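Long-range contact in phytochrome Response Regulator RcpA (PDB 1K68), which probably relays a phytochrome light signal as a CheY-like response regulator, phosphorylated on an aspartate beside a magnesium ion and assembled as a homodimer: residues A[14-25]-A[118-129]. Sequence-based numbering, arbitrary orientation.
Sequences DIRLIQEALANS and LSQLFQIVKGIE
Leu17 is the main bump of helix 14-23, pushed into the hollow that Leu118, Leu121, Phe122 and Val125 form on helix 118-129. Its CG stands anti to the backbone N (chi1 -172°), which carries both methyls down to the facing helix: CD1 meets Leu118 CD2 at 3.7 Å, and CD2 settles 3.8 Å from Phe122 CA. One turn on, the small Ala21 lets the backbones come near, with 5.8 Å between Ala21 CA and Phe122 CA. Ala21 CB fits between Val125 CG1, 3.5 Å away, and one face of the Phe122 ring, a CH-pi contact 3.8 Å from CB to the ring centroid. Asn24 ND2 lies at the ring's edge, 3.5 Å from Phe122 CZ. With an alanine at Phe122, a gap is likely to open beside Leu17, and the Ala21 methyl would lose its aromatic cover. Val125 CG1 also abuts Leu22 CD2, the two side chains crossing at about a right angle. Leu22 in turn reaches Ile5 and Val31 of the sheet. The contact thus pairs the first and last helices on one side of the receiver-domain (beta/alpha)5 fold. Pro81 of the second subunit packs on Leu118 and Phe122, bringing this seam to the dimer interface. Lys126, its chain folded back twice, curls its NZ to the carboxyl end of helix 14-23 and donates to Ala21 O (3.0 Å), though the amine's exact position is uncertain. A greasy seam thus ends in a lysine whose positive charge probably complements the helix dipole.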
ATOM      1  N   ASP A  14      -7.201   2.361   2.627  1.00 35.42           N
ATOM      2  CA  ASP A  14      -7.797   1.950   1.363  1.00 35.15           C
ATOM      3  C   ASP A  14      -7.314   2.848   0.234  1.00 33.96           C
ATOM      4  O   ASP A  14      -7.069   2.385  -0.876  1.00 31.82           O
ATOM      5  CB  ASP A  14      -9.329   2.004   1.439  1.00 34.24           C
ATOM      6  CG  ASP A  14      -9.906   0.957   2.376  1.00 35.64           C
ATOM      7  OD1 ASP A  14      -9.223  -0.054   2.644  1.00 37.49           O
ATOM      8  OD2 ASP A  14     -11.051   1.130   2.838  1.00 34.37           O
ATOM      9  N   ILE A  15      -7.188   4.139   0.519  1.00 34.24           N
ATOM     10  CA  ILE A  15      -6.726   5.072  -0.490  1.00 34.79           C
ATOM     11  C   ILE A  15      -5.363   4.615  -0.969  1.00 34.43           C
ATOM     12  O   ILE A  15      -5.103   4.562  -2.173  1.00 34.94           O
ATOM     13  CB  ILE A  15      -6.618   6.507   0.072  1.00 34.93           C
ATOM     14  CG1 ILE A  15      -8.017   7.072   0.316  1.00 33.71           C
ATOM     15  CG2 ILE A  15      -5.850   7.391  -0.905  1.00 35.56           C
ATOM     16  CD1 ILE A  15      -8.034   8.428   0.997  1.00 37.03           C
ATOM     17  N   ARG A  16      -4.496   4.272  -0.021  1.00 35.34           N
ATOM     18  CA  ARG A  16      -3.154   3.825  -0.364  1.00 35.07           C
ATOM     19  C   ARG A  16      -3.208   2.603  -1.267  1.00 34.40           C
ATOM     20  O   ARG A  16      -2.652   2.611  -2.367  1.00 35.18           O
ATOM     21  CB  ARG A  16      -2.339   3.488   0.893  1.00 37.00           C
ATOM     22  CG  ARG A  16      -0.892   3.127   0.577  1.00 37.04           C
ATOM     23  CD  ARG A  16      -0.046   2.828   1.817  1.00 39.68           C
ATOM     24  NE  ARG A  16      -0.116   1.427   2.239  1.00 42.22           N
ATOM     25  CZ  ARG A  16      -0.914   0.967   3.200  1.00 45.00           C
ATOM     26  NH1 ARG A  16      -1.721   1.793   3.855  1.00 43.78           N
ATOM     27  NH2 ARG A  16      -0.903  -0.325   3.508  1.00 45.96           N
ATOM     28  N   LEU A  17      -3.888   1.561  -0.801  1.00 32.54           N
ATOM     29  CA  LEU A  17      -4.001   0.315  -1.548  1.00 31.02           C
ATOM     30  C   LEU A  17      -4.607   0.525  -2.938  1.00 31.50           C
ATOM     31  O   LEU A  17      -4.062   0.063  -3.944  1.00 30.72           O
ATOM     32  CB  LEU A  17      -4.830  -0.683  -0.739  1.00 29.73           C
ATOM     33  CG  LEU A  17      -4.927  -2.123  -1.254  1.00 31.07           C
ATOM     34  CD1 LEU A  17      -5.287  -3.039  -0.101  1.00 31.16           C
ATOM     35  CD2 LEU A  17      -5.952  -2.220  -2.375  1.00 31.03           C
ATOM     36  N   ILE A  18      -5.733   1.226  -2.994  1.00 32.75           N
ATOM     37  CA  ILE A  18      -6.387   1.503  -4.264  1.00 31.21           C
ATOM     38  C   ILE A  18      -5.433   2.227  -5.211  1.00 32.00           C
ATOM     39  O   ILE A  18      -5.342   1.880  -6.388  1.00 30.26           O
ATOM     40  CB  ILE A  18      -7.665   2.348  -4.049  1.00 31.48           C
ATOM     41  CG1 ILE A  18      -8.683   1.532  -3.251  1.00 31.66           C
ATOM     42  CG2 ILE A  18      -8.253   2.762  -5.391  1.00 30.64           C
ATOM     43  CD1 ILE A  18      -9.957   2.285  -2.898  1.00 34.91           C
ATOM     44  N   GLN A  19      -4.719   3.232  -4.703  1.00 32.07           N
ATOM     45  CA  GLN A  19      -3.767   3.966  -5.537  1.00 35.81           C
ATOM     46  C   GLN A  19      -2.616   3.076  -6.006  1.00 36.00           C
ATOM     47  O   GLN A  19      -2.099   3.254  -7.110  1.00 36.82           O
ATOM     48  CB  GLN A  19      -3.203   5.172  -4.784  1.00 34.94           C
ATOM     49  CG  GLN A  19      -4.240   6.245  -4.509  1.00 39.43           C
ATOM     50  CD  GLN A  19      -3.643   7.491  -3.890  1.00 42.00           C
ATOM     51  OE1 GLN A  19      -2.763   7.412  -3.031  1.00 40.65           O
ATOM     52  NE2 GLN A  19      -4.132   8.651  -4.309  1.00 44.07           N
ATOM     53  N   GLU A  20      -2.223   2.120  -5.172  1.00 37.26           N
ATOM     54  CA  GLU A  20      -1.139   1.200  -5.512  1.00 40.87           C
ATOM     55  C   GLU A  20      -1.566   0.225  -6.599  1.00 40.95           C
ATOM     56  O   GLU A  20      -0.802  -0.071  -7.523  1.00 41.76           O
ATOM     57  CB  GLU A  20      -0.702   0.403  -4.284  1.00 43.76           C
ATOM     58  CG  GLU A  20      -0.058   1.241  -3.210  1.00 49.42           C
ATOM     59  CD  GLU A  20       1.118   2.013  -3.743  1.00 53.25           C
ATOM     60  OE1 GLU A  20       2.011   1.371  -4.335  1.00 56.14           O
ATOM     61  OE2 GLU A  20       1.148   3.252  -3.576  1.00 54.55           O
ATOM     62  N   ALA A  21      -2.787  -0.279  -6.480  1.00 40.29           N
ATOM     63  CA  ALA A  21      -3.305  -1.222  -7.455  1.00 41.43           C
ATOM     64  C   ALA A  21      -3.471  -0.551  -8.815  1.00 41.72           C
ATOM     65  O   ALA A  21      -3.104  -1.118  -9.842  1.00 42.25           O
ATOM     66  CB  ALA A  21      -4.631  -1.790  -6.976  1.00 38.68           C
ATOM     67  N   LEU A  22      -4.012   0.662  -8.821  1.00 42.42           N
ATOM     68  CA  LEU A  22      -4.216   1.387 -10.067  1.00 44.58           C
ATOM     69  C   LEU A  22      -2.895   1.815 -10.693  1.00 47.11           C
ATOM     70  O   LEU A  22      -2.811   2.014 -11.907  1.00 48.10           O
ATOM     71  CB  LEU A  22      -5.089   2.624  -9.828  1.00 42.79           C
ATOM     72  CG  LEU A  22      -6.535   2.392  -9.388  1.00 42.49           C
ATOM     73  CD1 LEU A  22      -7.184   3.722  -9.047  1.00 39.86           C
ATOM     74  CD2 LEU A  22      -7.297   1.682 -10.493  1.00 41.72           C
ATOM     75  N   ALA A  23      -1.867   1.960  -9.860  1.00 50.65           N
ATOM     76  CA  ALA A  23      -0.548   2.371 -10.331  1.00 53.21           C
ATOM     77  C   ALA A  23       0.131   1.248 -11.104  1.00 56.21           C
ATOM     78  O   ALA A  23       0.997   1.502 -11.941  1.00 57.30           O
ATOM     79  CB  ALA A  23       0.327   2.798  -9.154  1.00 51.83           C
ATOM     80  N   ASN A  24      -0.263   0.010 -10.825  1.00 58.84           N
ATOM     81  CA  ASN A  24       0.326  -1.137 -11.507  1.00 61.32           C
ATOM     82  C   ASN A  24      -0.464  -1.536 -12.742  1.00 61.96           C
ATOM     83  O   ASN A  24      -0.518  -2.709 -13.106  1.00 61.10           O
ATOM     84  CB  ASN A  24       0.435  -2.327 -10.554  1.00 63.80           C
ATOM     85  CG  ASN A  24       1.455  -2.099  -9.459  1.00 66.10           C
ATOM     86  OD1 ASN A  24       2.615  -1.781  -9.731  1.00 67.20           O
ATOM     87  ND2 ASN A  24       1.031  -2.261  -8.211  1.00 68.25           N
ATOM     88  N   SER A  25      -1.075  -0.547 -13.382  1.00 62.64           N
ATOM     89  CA  SER A  25      -1.859  -0.781 -14.587  1.00 64.26           C
ATOM     90  C   SER A  25      -0.930  -0.900 -15.793  1.00 64.70           C
ATOM     91  O   SER A  25       0.213  -0.449 -15.751  1.00 64.76           O
ATOM     92  CB  SER A  25      -2.845   0.371 -14.798  1.00 64.87           C
ATOM     93  OG  SER A  25      -2.181   1.623 -14.771  1.00 65.28           O
ATOM     94  N   LEU A 118      -6.694  -8.004   2.231  1.00 36.96           N
ATOM     95  CA  LEU A 118      -6.024  -6.964   1.460  1.00 37.06           C
ATOM     96  C   LEU A 118      -5.604  -7.401   0.061  1.00 35.56           C
ATOM     97  O   LEU A 118      -5.862  -6.690  -0.910  1.00 33.50           O
ATOM     98  CB  LEU A 118      -4.799  -6.449   2.225  1.00 38.86           C
ATOM     99  CG  LEU A 118      -5.057  -5.722   3.551  1.00 39.23           C
ATOM    100  CD1 LEU A 118      -3.750  -5.476   4.265  1.00 41.04           C
ATOM    101  CD2 LEU A 118      -5.763  -4.403   3.290  1.00 40.28           C
ATOM    102  N   SER A 119      -4.967  -8.564  -0.052  1.00 35.41           N
ATOM    103  CA  SER A 119      -4.523  -9.033  -1.360  1.00 37.55           C
ATOM    104  C   SER A 119      -5.709  -9.261  -2.294  1.00 36.90           C
ATOM    105  O   SER A 119      -5.623  -8.998  -3.497  1.00 36.59           O
ATOM    106  CB  SER A 119      -3.685 -10.313  -1.219  1.00 39.55           C
ATOM    107  OG  SER A 119      -2.443 -10.034  -0.588  1.00 40.21           O
ATOM    108  N   GLN A 120      -6.817  -9.742  -1.740  1.00 37.30           N
ATOM    109  CA  GLN A 120      -8.018  -9.966  -2.540  1.00 38.26           C
ATOM    110  C   GLN A 120      -8.533  -8.620  -3.042  1.00 34.74           C
ATOM    111  O   GLN A 120      -8.844  -8.460  -4.219  1.00 32.83           O
ATOM    112  CB  GLN A 120      -9.104 -10.652  -1.709  1.00 39.45           C
ATOM    113  CG  GLN A 120      -9.064 -12.175  -1.754  1.00 45.82           C
ATOM    114  CD  GLN A 120     -10.121 -12.808  -0.863  1.00 47.94           C
ATOM    115  OE1 GLN A 120     -11.272 -12.363  -0.829  1.00 51.95           O
ATOM    116  NE2 GLN A 120      -9.736 -13.854  -0.144  1.00 49.81           N
ATOM    117  N   LEU A 121      -8.609  -7.653  -2.137  1.00 34.72           N
ATOM    118  CA  LEU A 121      -9.078  -6.318  -2.494  1.00 33.72           C
ATOM    119  C   LEU A 121      -8.157  -5.740  -3.563  1.00 34.31           C
ATOM    120  O   LEU A 121      -8.615  -5.118  -4.521  1.00 34.31           O
ATOM    121  CB  LEU A 121      -9.083  -5.418  -1.262  1.00 33.52           C
ATOM    122  CG  LEU A 121      -9.425  -3.942  -1.465  1.00 33.68           C
ATOM    123  CD1 LEU A 121     -10.814  -3.784  -2.073  1.00 32.11           C
ATOM    124  CD2 LEU A 121      -9.352  -3.245  -0.128  1.00 32.46           C
ATOM    125  N   PHE A 122      -6.855  -5.951  -3.398  1.00 34.30           N
ATOM    126  CA  PHE A 122      -5.896  -5.452  -4.371  1.00 34.00           C
ATOM    127  C   PHE A 122      -6.243  -6.033  -5.741  1.00 33.04           C
ATOM    128  O   PHE A 122      -6.248  -5.325  -6.740  1.00 30.92           O
ATOM    129  CB  PHE A 122      -4.476  -5.864  -3.979  1.00 34.71           C
ATOM    130  CG  PHE A 122      -3.398  -5.175  -4.776  1.00 35.68           C
ATOM    131  CD1 PHE A 122      -2.895  -3.943  -4.369  1.00 37.58           C
ATOM    132  CD2 PHE A 122      -2.887  -5.759  -5.929  1.00 36.07           C
ATOM    133  CE1 PHE A 122      -1.891  -3.304  -5.095  1.00 38.84           C
ATOM    134  CE2 PHE A 122      -1.886  -5.131  -6.668  1.00 37.45           C
ATOM    135  CZ  PHE A 122      -1.387  -3.899  -6.249  1.00 38.19           C
ATOM    136  N   GLN A 123      -6.556  -7.325  -5.782  1.00 34.63           N
ATOM    137  CA  GLN A 123      -6.892  -7.966  -7.048  1.00 35.80           C
ATOM    138  C   GLN A 123      -8.239  -7.488  -7.583  1.00 34.75           C
ATOM    139  O   GLN A 123      -8.464  -7.476  -8.785  1.00 35.18           O
ATOM    140  CB  GLN A 123      -6.878  -9.486  -6.893  1.00 38.93           C
ATOM    141  CG  GLN A 123      -5.475 -10.055  -6.679  1.00 44.39           C
ATOM    142  CD  GLN A 123      -4.504  -9.637  -7.778  1.00 47.60           C
ATOM    143  OE1 GLN A 123      -4.786  -9.807  -8.967  1.00 48.06           O
ATOM    144  NE2 GLN A 123      -3.357  -9.087  -7.386  1.00 46.81           N
ATOM    145  N   ILE A 124      -9.130  -7.087  -6.691  1.00 32.62           N
ATOM    146  CA  ILE A 124     -10.422  -6.578  -7.117  1.00 31.68           C
ATOM    147  C   ILE A 124     -10.215  -5.237  -7.815  1.00 31.71           C
ATOM    148  O   ILE A 124     -10.793  -4.978  -8.870  1.00 32.22           O
ATOM    149  CB  ILE A 124     -11.370  -6.401  -5.911  1.00 32.96           C
ATOM    150  CG1 ILE A 124     -12.027  -7.741  -5.575  1.00 32.59           C
ATOM    151  CG2 ILE A 124     -12.411  -5.339  -6.201  1.00 33.52           C
ATOM    152  CD1 ILE A 124     -12.978  -7.679  -4.416  1.00 32.93           C
ATOM    153  N   VAL A 125      -9.386  -4.377  -7.233  1.00 30.61           N
ATOM    154  CA  VAL A 125      -9.150  -3.082  -7.854  1.00 29.76           C
ATOM    155  C   VAL A 125      -8.528  -3.291  -9.226  1.00 30.76           C
ATOM    156  O   VAL A 125      -8.837  -2.567 -10.171  1.00 30.14           O
ATOM    157  CB  VAL A 125      -8.229  -2.200  -6.993  1.00 28.82           C
ATOM    158  CG1 VAL A 125      -7.932  -0.884  -7.717  1.00 28.10           C
ATOM    159  CG2 VAL A 125      -8.896  -1.926  -5.649  1.00 26.73           C
ATOM    160  N   LYS A 126      -7.657  -4.294  -9.337  1.00 31.70           N
ATOM    161  CA  LYS A 126      -7.017  -4.598 -10.611  1.00 33.87           C
ATOM    162  C   LYS A 126      -8.084  -5.022 -11.611  1.00 32.26           C
ATOM    163  O   LYS A 126      -7.999  -4.705 -12.789  1.00 32.45           O
ATOM    164  CB  LYS A 126      -5.982  -5.723 -10.459  1.00 35.09           C
ATOM    165  CG  LYS A 126      -4.801  -5.374  -9.567  1.00 39.71           C
ATOM    166  CD  LYS A 126      -4.033  -4.165 -10.085  1.00 42.73           C
ATOM    167  CE  LYS A 126      -3.323  -4.453 -11.406  1.00 46.40           C
ATOM    168  NZ  LYS A 126      -2.586  -3.256 -11.906  1.00 45.74           N
ATOM    169  N   GLY A 127      -9.087  -5.750 -11.134  1.00 31.41           N
ATOM    170  CA  GLY A 127     -10.149  -6.179 -12.023  1.00 31.21           C
ATOM    171  C   GLY A 127     -10.962  -4.981 -12.482  1.00 29.69           C
ATOM    172  O   GLY A 127     -11.389  -4.906 -13.633  1.00 29.92           O
ATOM    173  N   ILE A 128     -11.177  -4.039 -11.574  1.00 28.14           N
ATOM    174  CA  ILE A 128     -11.927  -2.839 -11.906  1.00 28.97           C
ATOM    175  C   ILE A 128     -11.195  -2.078 -13.008  1.00 28.60           C
ATOM    176  O   ILE A 128     -11.787  -1.702 -14.017  1.00 28.11           O
ATOM    177  CB  ILE A 128     -12.087  -1.939 -10.670  1.00 27.31           C
ATOM    178  CG1 ILE A 128     -13.023  -2.611  -9.665  1.00 27.65           C
ATOM    179  CG2 ILE A 128     -12.639  -0.568 -11.071  1.00 27.20           C
ATOM    180  CD1 ILE A 128     -13.107  -1.892  -8.349  1.00 28.64           C
ATOM    181  N   GLU A 129      -9.899  -1.873 -12.817  1.00 30.23           N
ATOM    182  CA  GLU A 129      -9.088  -1.149 -13.787  1.00 33.28           C
ATOM    183  C   GLU A 129      -9.096  -1.841 -15.155  1.00 34.26           C
ATOM    184  O   GLU A 129      -9.411  -1.219 -16.174  1.00 36.00           O
ATOM    185  CB  GLU A 129      -7.658  -1.006 -13.250  1.00 33.41           C
ATOM    186  CG  GLU A 129      -6.784  -0.062 -14.039  1.00 38.52           C
ATOM    187  CD  GLU A 129      -6.065  -0.742 -15.186  1.00 40.81           C
ATOM    188  OE1 GLU A 129      -5.636  -0.025 -16.117  1.00 44.22           O
ATOM    189  OE2 GLU A 129      -5.915  -1.986 -15.151  1.00 40.39           O
TER